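Local atomic coordinates of D-glycerate 3-kinase (Cryptococcus neoformans var. grubii serotype A, PDB entry 6CKG), a protein that probably catalyses the ATP-dependent phosphorylation of D-glycerate to a phosphoglycerate. Residues 81-89 with 114-125; 181-189 with 291-302. All blocks are in the same frame, centred on the assembly; numbering follows the deposited sequence.

Contact 1 (81-89 with 114-125). With EDO (1,2-ethanediol), chain C.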
loop_
_atom_site.group_PDB
_atom_site.type_symbol
_atom_site.label_atom_id
_atom_site.label_comp_id
_atom_site.label_asym_id
_atom_site.label_seq_id
_atom_site.Cartn_x
_atom_site.Cartn_y
_atom_site.Cartn_z
ATOM N N THR A 81 8.968 -3.895 8.948
ATOM C CA THR A 81 7.808 -3.693 8.085
ATOM C C THR A 81 7.220 -2.304 8.289
ATOM O O THR A 81 7.031 -1.866 9.433
ATOM C CB THR A 81 6.731 -4.744 8.347
ATOM O OG1 THR A 81 7.237 -6.038 8.024
ATOM C CG2 THR A 81 5.493 -4.459 7.470
ATOM N N MET A 82 6.938 -1.616 7.177
ATOM C CA MET A 82 6.145 -0.390 7.156
ATOM C C MET A 82 4.832 -0.669 6.435
ATOM O O MET A 82 4.836 -1.111 5.278
ATOM C CB MET A 82 6.888 0.749 6.448
ATOM C CG MET A 82 7.896 1.452 7.315
ATOM S SD MET A 82 8.895 2.651 6.420
ATOM C CE MET A 82 7.623 3.738 5.737
ATOM N N SER A 83 3.716 -0.413 7.110
ATOM C CA SER A 83 2.393 -0.516 6.513
ATOM C C SER A 83 1.843 0.888 6.290
ATOM O O SER A 83 1.840 1.706 7.212
ATOM C CB SER A 83 1.452 -1.316 7.411
ATOM O OG SER A 83 2.012 -2.572 7.700
ATOM N N LEU A 84 1.373 1.158 5.073
ATOM C CA LEU A 84 0.924 2.507 4.724
ATOM C C LEU A 84 -0.126 3.047 5.699
ATOM O O LEU A 84 -0.096 4.228 6.063
ATOM C CB LEU A 84 0.376 2.512 3.300
ATOM C CG LEU A 84 -0.080 3.868 2.763
ATOM C CD1 LEU A 84 1.131 4.773 2.648
ATOM C CD2 LEU A 84 -0.740 3.662 1.395
ATOM N N ASP A 85 -1.058 2.199 6.139
ATOM C CA ASP A 85 -2.134 2.669 7.011
ATOM C C ASP A 85 -1.617 3.156 8.361
ATOM O O ASP A 85 -2.283 3.957 9.018
ATOM C CB ASP A 85 -3.151 1.561 7.253
ATOM C CG ASP A 85 -3.893 1.158 6.007
ATOM O OD1 ASP A 85 -3.497 1.563 4.884
ATOM O OD2 ASP A 85 -4.881 0.415 6.167
ATOM N N ASP A 86 -0.459 2.670 8.813
ATOM C CA ASP A 86 0.075 3.164 10.077
ATOM C C ASP A 86 0.602 4.585 9.959
ATOM O O ASP A 86 0.949 5.189 10.980
ATOM C CB ASP A 86 1.186 2.246 10.589
ATOM C CG ASP A 86 0.648 0.963 11.152
ATOM O OD1 ASP A 86 -0.263 1.040 12.002
ATOM O OD2 ASP A 86 1.111 -0.120 10.716
ATOM N N PHE A 87 0.647 5.122 8.742
ATOM C CA PHE A 87 1.165 6.448 8.455
ATOM C C PHE A 87 0.067 7.426 8.015
ATOM O O PHE A 87 0.370 8.485 7.457
ATOM C CB PHE A 87 2.261 6.346 7.397
ATOM C CG PHE A 87 3.528 5.697 7.902
ATOM C CD1 PHE A 87 3.665 4.314 7.924
ATOM C CD2 PHE A 87 4.581 6.474 8.350
ATOM C CE1 PHE A 87 4.828 3.726 8.396
ATOM C CE2 PHE A 87 5.753 5.883 8.828
ATOM C CZ PHE A 87 5.871 4.516 8.851
ATOM N N TYR A 88 -1.198 7.114 8.276
ATOM C CA TYR A 88 -2.245 8.124 8.113
ATOM C C TYR A 88 -1.925 9.376 8.931
ATOM O O TYR A 88 -1.244 9.316 9.962
ATOM C CB TYR A 88 -3.600 7.579 8.564
ATOM C CG TYR A 88 -4.339 6.675 7.595
ATOM C CD1 TYR A 88 -4.532 7.038 6.260
ATOM C CD2 TYR A 88 -4.887 5.481 8.038
ATOM C CE1 TYR A 88 -5.225 6.209 5.408
ATOM C CE2 TYR A 88 -5.580 4.657 7.202
ATOM C CZ TYR A 88 -5.750 5.011 5.890
ATOM O OH TYR A 88 -6.461 4.160 5.076
ATOM N N LEU A 89 -2.431 10.522 8.461
ATOM C CA LEU A 89 -2.397 11.753 9.241
ATOM C C LEU A 89 -2.946 11.516 10.638
ATOM O O LEU A 89 -3.804 10.653 10.853
ATOM C CB LEU A 89 -3.232 12.857 8.562
ATOM C CG LEU A 89 -2.756 13.316 7.188
ATOM C CD1 LEU A 89 -3.852 14.192 6.535
ATOM C CD2 LEU A 89 -1.427 14.065 7.337
ATOM N N GLY A 114 -3.332 11.819 -0.103
ATOM C CA GLY A 114 -3.526 13.052 0.629
ATOM C C GLY A 114 -3.766 12.845 2.112
ATOM O O GLY A 114 -3.528 13.769 2.903
ATOM N N THR A 115 -4.242 11.666 2.510
ATOM C CA THR A 115 -4.591 11.397 3.899
ATOM C C THR A 115 -3.460 10.711 4.675
ATOM O O THR A 115 -3.690 10.234 5.785
ATOM C CB THR A 115 -5.863 10.544 3.966
ATOM O OG1 THR A 115 -5.606 9.239 3.425
ATOM C CG2 THR A 115 -7.046 11.218 3.186
ATOM N N HIS A 116 -2.251 10.661 4.116
ATOM C CA HIS A 116 -1.087 10.083 4.776
ATOM C C HIS A 116 -0.101 11.181 5.130
ATOM O O HIS A 116 -0.041 12.227 4.475
ATOM C CB HIS A 116 -0.399 9.021 3.888
ATOM C CG HIS A 116 -1.324 7.932 3.455
ATOM N ND1 HIS A 116 -1.973 7.954 2.238
ATOM C CD2 HIS A 116 -1.761 6.822 4.097
ATOM C CE1 HIS A 116 -2.759 6.896 2.143
ATOM N NE2 HIS A 116 -2.657 6.197 3.259
ATOM N N ASP A 117 0.662 10.938 6.196
ATOM C CA ASP A 117 1.649 11.894 6.691
ATOM C C ASP A 117 2.932 11.638 5.913
ATOM O O ASP A 117 3.738 10.774 6.265
ATOM C CB ASP A 117 1.835 11.713 8.188
ATOM C CG ASP A 117 2.731 12.750 8.811
ATOM O OD1 ASP A 117 3.618 13.303 8.130
ATOM O OD2 ASP A 117 2.543 12.994 10.016
ATOM N N LEU A 118 3.127 12.395 4.843
ATOM C CA LEU A 118 4.260 12.122 3.963
ATOM C C LEU A 118 5.605 12.486 4.595
ATOM O O LEU A 118 6.576 11.749 4.382
ATOM C CB LEU A 118 4.078 12.834 2.614
ATOM C CG LEU A 118 2.965 12.220 1.755
ATOM C CD1 LEU A 118 2.689 13.093 0.525
ATOM C CD2 LEU A 118 3.352 10.819 1.326
ATOM N N PRO A 119 5.732 13.586 5.360
ATOM C CA PRO A 119 6.998 13.792 6.099
ATOM C C PRO A 119 7.381 12.611 6.976
ATOM O O PRO A 119 8.561 12.234 7.009
ATOM C CB PRO A 119 6.721 15.052 6.927
ATOM C CG PRO A 119 5.747 15.828 6.064
ATOM C CD PRO A 119 4.858 14.777 5.455
ATOM N N LEU A 120 6.411 12.001 7.669
ATOM C CA LEU A 120 6.722 10.885 8.562
ATOM C C LEU A 120 7.102 9.637 7.772
ATOM O O LEU A 120 8.042 8.926 8.143
ATOM C CB LEU A 120 5.531 10.595 9.483
ATOM C CG LEU A 120 5.747 9.549 10.580
ATOM C CD1 LEU A 120 6.900 9.954 11.493
ATOM C CD2 LEU A 120 4.478 9.324 11.402
ATOM N N LEU A 121 6.362 9.341 6.704
ATOM C CA LEU A 121 6.730 8.251 5.803
ATOM C C LEU A 121 8.153 8.408 5.291
ATOM O O LEU A 121 8.950 7.465 5.333
ATOM C CB LEU A 121 5.752 8.204 4.629
ATOM C CG LEU A 121 4.463 7.447 4.911
ATOM C CD1 LEU A 121 3.360 7.862 3.931
ATOM C CD2 LEU A 121 4.762 5.953 4.816
ATOM N N GLU A 122 8.490 9.599 4.792
ATOM C CA GLU A 122 9.829 9.821 4.266
ATOM C C GLU A 122 10.874 9.724 5.368
ATOM O O GLU A 122 11.926 9.106 5.168
ATOM C CB GLU A 122 9.910 11.173 3.563
ATOM C CG GLU A 122 9.059 11.245 2.321
ATOM C CD GLU A 122 9.250 12.537 1.559
ATOM O OE1 GLU A 122 10.366 13.099 1.609
ATOM O OE2 GLU A 122 8.276 12.990 0.921
ATOM N N GLN A 123 10.601 10.319 6.536
ATOM C CA GLN A 123 11.541 10.229 7.649
ATOM C C GLN A 123 11.780 8.775 8.050
ATOM O O GLN A 123 12.924 8.362 8.272
ATOM C CB GLN A 123 11.040 11.054 8.853
ATOM C CG GLN A 123 11.964 10.998 10.080
ATOM C CD GLN A 123 11.412 11.735 11.315
ATOM O OE1 GLN A 123 10.211 11.713 11.591
ATOM N NE2 GLN A 123 12.302 12.388 12.057
ATOM N N CYS A 124 10.713 7.980 8.154
ATOM C CA CYS A 124 10.884 6.608 8.627
ATOM C C CYS A 124 11.598 5.749 7.596
ATOM O O CYS A 124 12.469 4.948 7.945
ATOM C CB CYS A 124 9.530 6.002 8.988
ATOM S SG CYS A 124 8.918 6.697 10.576
ATOM N N LEU A 125 11.265 5.913 6.318
ATOM C CA LEU A 125 11.931 5.104 5.306
ATOM C C LEU A 125 13.402 5.479 5.190
ATOM O O LEU A 125 14.259 4.603 5.050
ATOM C CB LEU A 125 11.207 5.241 3.965
ATOM C CG LEU A 125 11.537 4.174 2.910
ATOM C CD1 LEU A 125 11.811 2.803 3.546
ATOM C CD2 LEU A 125 10.376 4.072 1.941
HETATM C C1 EDO C . 4.586 -0.192 12.323
HETATM O O1 EDO C . 3.260 -0.015 12.861
HETATM C C2 EDO C . 4.671 0.501 10.966
HETATM O O2 EDO C . 3.732 -0.113 10.072
HETATM O O HOH W 1 -4.136 3.875 3.533
#
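F87 and L121 meet where edge strand 79-83 of the P-loop-type alpha/beta core runs out into a loop and helix 118-129 passes back, nearly antiparallel, alongside it. CD2 of L121 lies over one face of the F87 ring, offset toward the rim, 3.7 Å from the ring centroid, while C124 SG sits at the edge, 3.7 Å from F87 CE2, in a sulfur-aromatic contact. M82, bent at chi3 (57°), brings CE to L121 CD2. Farther along, the backbones of Y88 and H116 form a single bridge: D117 N donates to F87 O at 2.8 Å, almost linearly (178°), and L89 N to T115 O at 3.0 Å. The Y88 and H116 rings run side by side, planes 11° apart but slid so that they barely overlap, and L84 CD1 lies over a face of the imidazole, 4.0 Å from its centroid. D117 also caps the helix, its OD1 accepting from L120 N at 3.1 Å from above the carboxylate plane, while OD2 pairs with R163. Both imidazole nitrogens of H116 have partners, ND1 in Y238 OH and NE2 in a water 2.8 Å away that donates to D85 OD1, so the buried ring's rotation is fixed from both ends.

Contact 2 (181-189 with 291-302)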
loop_
_atom_site.group_PDB
_atom_site.type_symbol
_atom_site.label_atom_id
_atom_site.label_comp_id
_atom_site.label_asym_id
_atom_site.label_seq_id
_atom_site.Cartn_x
_atom_site.Cartn_y
_atom_site.Cartn_z
ATOM N N GLY A 181 1.078 -1.549 1.153
ATOM C CA GLY A 181 -0.046 -0.633 1.165
ATOM C C GLY A 181 -0.998 -0.851 0.016
ATOM O O GLY A 181 -0.576 -1.258 -1.067
ATOM N N TRP A 182 -2.290 -0.570 0.240
ATOM C CA TRP A 182 -3.293 -0.819 -0.792
ATOM C C TRP A 182 -3.024 -0.003 -2.057
ATOM O O TRP A 182 -3.425 -0.403 -3.148
ATOM C CB TRP A 182 -4.690 -0.519 -0.238
ATOM C CG TRP A 182 -4.974 0.955 -0.096
ATOM C CD1 TRP A 182 -4.678 1.745 0.976
ATOM C CD2 TRP A 182 -5.603 1.813 -1.067
ATOM N NE1 TRP A 182 -5.091 3.041 0.743
ATOM C CE2 TRP A 182 -5.655 3.107 -0.507
ATOM C CE3 TRP A 182 -6.129 1.605 -2.349
ATOM C CZ2 TRP A 182 -6.217 4.196 -1.181
ATOM C CZ3 TRP A 182 -6.686 2.686 -3.026
ATOM C CH2 TRP A 182 -6.721 3.970 -2.441
ATOM N N MET A 183 -2.355 1.139 -1.931
ATOM C CA MET A 183 -2.057 1.993 -3.070
ATOM C C MET A 183 -0.560 2.198 -3.263
ATOM O O MET A 183 -0.157 3.151 -3.937
ATOM C CB MET A 183 -2.765 3.354 -2.924
ATOM C CG MET A 183 -2.473 4.080 -1.595
ATOM S SD MET A 183 -2.955 5.844 -1.496
ATOM C CE MET A 183 -1.525 6.610 -2.259
ATOM N N ASN A 184 0.283 1.348 -2.671
ATOM C CA ASN A 184 1.716 1.563 -2.806
ATOM C C ASN A 184 2.113 1.470 -4.276
ATOM O O ASN A 184 1.688 0.560 -4.993
ATOM C CB ASN A 184 2.505 0.553 -1.948
ATOM C CG ASN A 184 2.716 1.050 -0.531
ATOM O OD1 ASN A 184 1.951 1.888 -0.041
ATOM N ND2 ASN A 184 3.758 0.547 0.139
ATOM N N GLY A 185 2.902 2.431 -4.736
ATOM C CA GLY A 185 3.321 2.435 -6.123
ATOM C C GLY A 185 2.312 3.024 -7.107
ATOM O O GLY A 185 2.665 3.243 -8.272
ATOM N N PHE A 186 1.087 3.319 -6.680
ATOM C CA PHE A 186 0.117 3.939 -7.589
ATOM C C PHE A 186 0.701 5.215 -8.183
ATOM O O PHE A 186 1.324 6.013 -7.475
ATOM C CB PHE A 186 -1.189 4.257 -6.861
ATOM C CG PHE A 186 -2.087 3.069 -6.683
ATOM C CD1 PHE A 186 -1.606 1.788 -6.872
ATOM C CD2 PHE A 186 -3.418 3.238 -6.340
ATOM C CE1 PHE A 186 -2.435 0.679 -6.705
ATOM C CE2 PHE A 186 -4.259 2.146 -6.171
ATOM C CZ PHE A 186 -3.770 0.863 -6.367
ATOM N N GLY A 187 0.530 5.384 -9.498
ATOM C CA GLY A 187 1.091 6.514 -10.208
ATOM C C GLY A 187 0.061 7.569 -10.602
ATOM O O GLY A 187 -1.058 7.256 -11.028
ATOM N N PRO A 188 0.424 8.845 -10.462
ATOM C CA PRO A 188 -0.469 9.924 -10.898
ATOM C C PRO A 188 -0.545 9.980 -12.418
ATOM O O PRO A 188 0.281 9.408 -13.132
ATOM C CB PRO A 188 0.198 11.177 -10.339
ATOM C CG PRO A 188 1.679 10.812 -10.390
ATOM C CD PRO A 188 1.715 9.364 -9.969
ATOM N N LEU A 189 -1.540 10.709 -12.912
ATOM C CA LEU A 189 -1.757 10.878 -14.342
ATOM C C LEU A 189 -1.496 12.319 -14.754
ATOM O O LEU A 189 -1.594 13.244 -13.944
ATOM C CB LEU A 189 -3.194 10.494 -14.736
ATOM C CG LEU A 189 -3.672 9.104 -14.300
ATOM C CD1 LEU A 189 -5.167 8.908 -14.545
ATOM C CD2 LEU A 189 -2.856 8.011 -14.992
ATOM N N TYR A 291 -12.374 3.712 -2.352
ATOM C CA TYR A 291 -11.062 3.253 -2.800
ATOM C C TYR A 291 -11.017 2.902 -4.281
ATOM O O TYR A 291 -9.982 3.107 -4.923
ATOM C CB TYR A 291 -10.619 2.025 -1.995
ATOM C CG TYR A 291 -10.316 2.337 -0.552
ATOM C CD1 TYR A 291 -11.342 2.443 0.394
ATOM C CD2 TYR A 291 -9.005 2.545 -0.131
ATOM C CE1 TYR A 291 -11.063 2.741 1.717
ATOM C CE2 TYR A 291 -8.721 2.843 1.187
ATOM C CZ TYR A 291 -9.749 2.934 2.104
ATOM O OH TYR A 291 -9.456 3.232 3.409
ATOM N N MET A 292 -12.103 2.352 -4.823
ATOM C CA MET A 292 -12.109 1.878 -6.208
ATOM C C MET A 292 -11.685 2.914 -7.251
ATOM O O MET A 292 -11.026 2.519 -8.226
ATOM C CB MET A 292 -13.500 1.329 -6.556
ATOM C CG MET A 292 -13.628 -0.172 -6.432
ATOM S SD MET A 292 -12.487 -1.084 -7.497
ATOM C CE MET A 292 -11.637 -2.021 -6.243
ATOM N N PRO A 293 -12.029 4.206 -7.145
ATOM C CA PRO A 293 -11.526 5.151 -8.160
ATOM C C PRO A 293 -10.012 5.198 -8.220
ATOM O O PRO A 293 -9.449 5.403 -9.302
ATOM C CB PRO A 293 -12.108 6.505 -7.724
ATOM C CG PRO A 293 -13.161 6.200 -6.744
ATOM C CD PRO A 293 -12.869 4.880 -6.138
ATOM N N SER A 294 -9.335 4.981 -7.087
ATOM C CA SER A 294 -7.880 4.984 -7.101
ATOM C C SER A 294 -7.328 3.770 -7.836
ATOM O O SER A 294 -6.331 3.889 -8.555
ATOM C CB SER A 294 -7.330 5.037 -5.670
ATOM O OG SER A 294 -7.430 6.355 -5.143
ATOM N N TYR A 295 -7.928 2.590 -7.623
ATOM C CA TYR A 295 -7.561 1.414 -8.408
ATOM C C TYR A 295 -7.775 1.664 -9.894
ATOM O O TYR A 295 -6.909 1.345 -10.718
ATOM C CB TYR A 295 -8.377 0.194 -7.966
ATOM C CG TYR A 295 -8.030 -0.374 -6.599
ATOM C CD1 TYR A 295 -6.963 -1.250 -6.433
ATOM C CD2 TYR A 295 -8.804 -0.073 -5.488
ATOM C CE1 TYR A 295 -6.655 -1.787 -5.181
ATOM C CE2 TYR A 295 -8.502 -0.604 -4.234
ATOM C CZ TYR A 295 -7.432 -1.453 -4.088
ATOM O OH TYR A 295 -7.152 -1.978 -2.845
ATOM N N GLU A 296 -8.935 2.226 -10.252
ATOM C CA GLU A 296 -9.270 2.433 -11.662
ATOM C C GLU A 296 -8.289 3.386 -12.340
ATOM O O GLU A 296 -7.854 3.138 -13.471
ATOM C CB GLU A 296 -10.700 2.961 -11.788
ATOM C CG GLU A 296 -11.766 1.963 -11.336
ATOM C CD GLU A 296 -13.169 2.546 -11.341
ATOM O OE1 GLU A 296 -13.372 3.618 -11.938
ATOM O OE2 GLU A 296 -14.081 1.917 -10.768
ATOM N N LEU A 297 -7.928 4.481 -11.667
ATOM C CA LEU A 297 -7.136 5.541 -12.284
ATOM C C LEU A 297 -5.627 5.340 -12.182
ATOM O O LEU A 297 -4.896 5.724 -13.101
ATOM C CB LEU A 297 -7.476 6.885 -11.646
ATOM C CG LEU A 297 -8.869 7.441 -11.925
ATOM C CD1 LEU A 297 -9.005 8.768 -11.215
ATOM C CD2 LEU A 297 -9.079 7.607 -13.424
ATOM N N PHE A 298 -5.132 4.806 -11.065
ATOM C CA PHE A 298 -3.722 4.948 -10.714
ATOM C C PHE A 298 -2.959 3.634 -10.602
ATOM O O PHE A 298 -1.730 3.663 -10.469
ATOM C CB PHE A 298 -3.572 5.682 -9.369
ATOM C CG PHE A 298 -4.342 6.962 -9.273
ATOM C CD1 PHE A 298 -4.272 7.921 -10.278
ATOM C CD2 PHE A 298 -5.139 7.207 -8.168
ATOM C CE1 PHE A 298 -4.983 9.111 -10.168
ATOM C CE2 PHE A 298 -5.844 8.370 -8.059
ATOM C CZ PHE A 298 -5.775 9.325 -9.069
ATOM N N GLN A 299 -3.647 2.500 -10.593
ATOM C CA GLN A 299 -2.973 1.229 -10.352
ATOM C C GLN A 299 -1.949 0.910 -11.436
ATOM O O GLN A 299 -0.956 0.229 -11.163
ATOM C CB GLN A 299 -4.018 0.120 -10.264
ATOM C CG GLN A 299 -3.523 -1.220 -9.804
ATOM C CD GLN A 299 -4.659 -2.202 -9.667
ATOM O OE1 GLN A 299 -4.725 -2.961 -8.697
ATOM N NE2 GLN A 299 -5.574 -2.183 -10.630
ATOM N N ASP A 300 -2.155 1.392 -12.667
ATOM C CA ASP A 300 -1.228 1.032 -13.733
ATOM C C ASP A 300 0.132 1.689 -13.568
ATOM O O ASP A 300 1.109 1.203 -14.153
ATOM C CB ASP A 300 -1.808 1.385 -15.109
ATOM C CG ASP A 300 -3.072 0.615 -15.416
ATOM O OD1 ASP A 300 -3.076 -0.622 -15.241
ATOM O OD2 ASP A 300 -4.073 1.254 -15.804
ATOM N N GLY A 301 0.227 2.749 -12.763
ATOM C CA GLY A 301 1.512 3.377 -12.493
ATOM C C GLY A 301 2.523 2.465 -11.815
ATOM O O GLY A 301 3.713 2.801 -11.761
ATOM N N ILE A 302 2.074 1.331 -11.274
ATOM C CA ILE A 302 3.001 0.357 -10.692
ATOM C C ILE A 302 3.871 -0.283 -11.770
ATOM O O ILE A 302 4.997 -0.720 -11.498
ATOM C CB ILE A 302 2.202 -0.710 -9.919
ATOM C CG1 ILE A 302 1.654 -0.108 -8.625
ATOM C CG2 ILE A 302 3.075 -1.964 -9.587
ATOM C CD1 ILE A 302 0.637 -0.975 -7.960
HETATM O O HOH W 2 4.671 4.439 -9.631
#
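A chi1 of 74° tucks W182 CG between its own backbone N and carbonyl carbon and aims the indole at helix 281-298, whereas F186, with CG anti to its carbonyl carbon (-79°), lays its ring along residues 294-302. Together with Y291 and Y295 they form an aromatic cluster, set between the loop after strand 176-180 and helix 281-298. The Y291 edge points into the W182 face, T-shaped, with planes at 78° and CD2 3.4 Å from W182 CZ2; M183 CB backs the opposite face of the indole. F186 in turn directs its edge toward the Y295 face in an offset edge-to-face pair, CZ lying 3.8 Å from Y295 CD1. Q299 CA sits over one face of F186, 3.9 Å from the centroid, M183 CA covers the other, and I302 CD1 meets the rim in plane. Beyond the rings the backbones close up: G187 CA and G301 CA are 3.9 Å apart, a spacing that leaves no room for a side chain on either residue. F298 O is gripped twice, by G301 N and by G187 N, the latter 3.0 Å away on a lone pair in the carbonyl plane. A water donates to both G185 O and G301 O, at 2.7 Å from G185 O.

In the fold
Contact 1 closes before contact 2 opens along the chain, their centres about 17 Å apart. They share the mixed sheet: residues 81-89 continue from one of its two edge strands, 79-83, whereas residues 181-189 follow the adjacent parallel strand 176-180, so both loops emerge from the same end of neighbouring strands. One is packed against helix 118-129, the other against helix 281-298 and the 3-10 turn after it. L84 CD2 lies 3.5 Å from M183 CG where the two loops meet, and H116 CE1 comes within 3.8 Å of M183 SD. Remote parts of the sequence thus meet through M183 near the C-terminal ends of the parallel strands, where P-loop-type kinases generally place their active site.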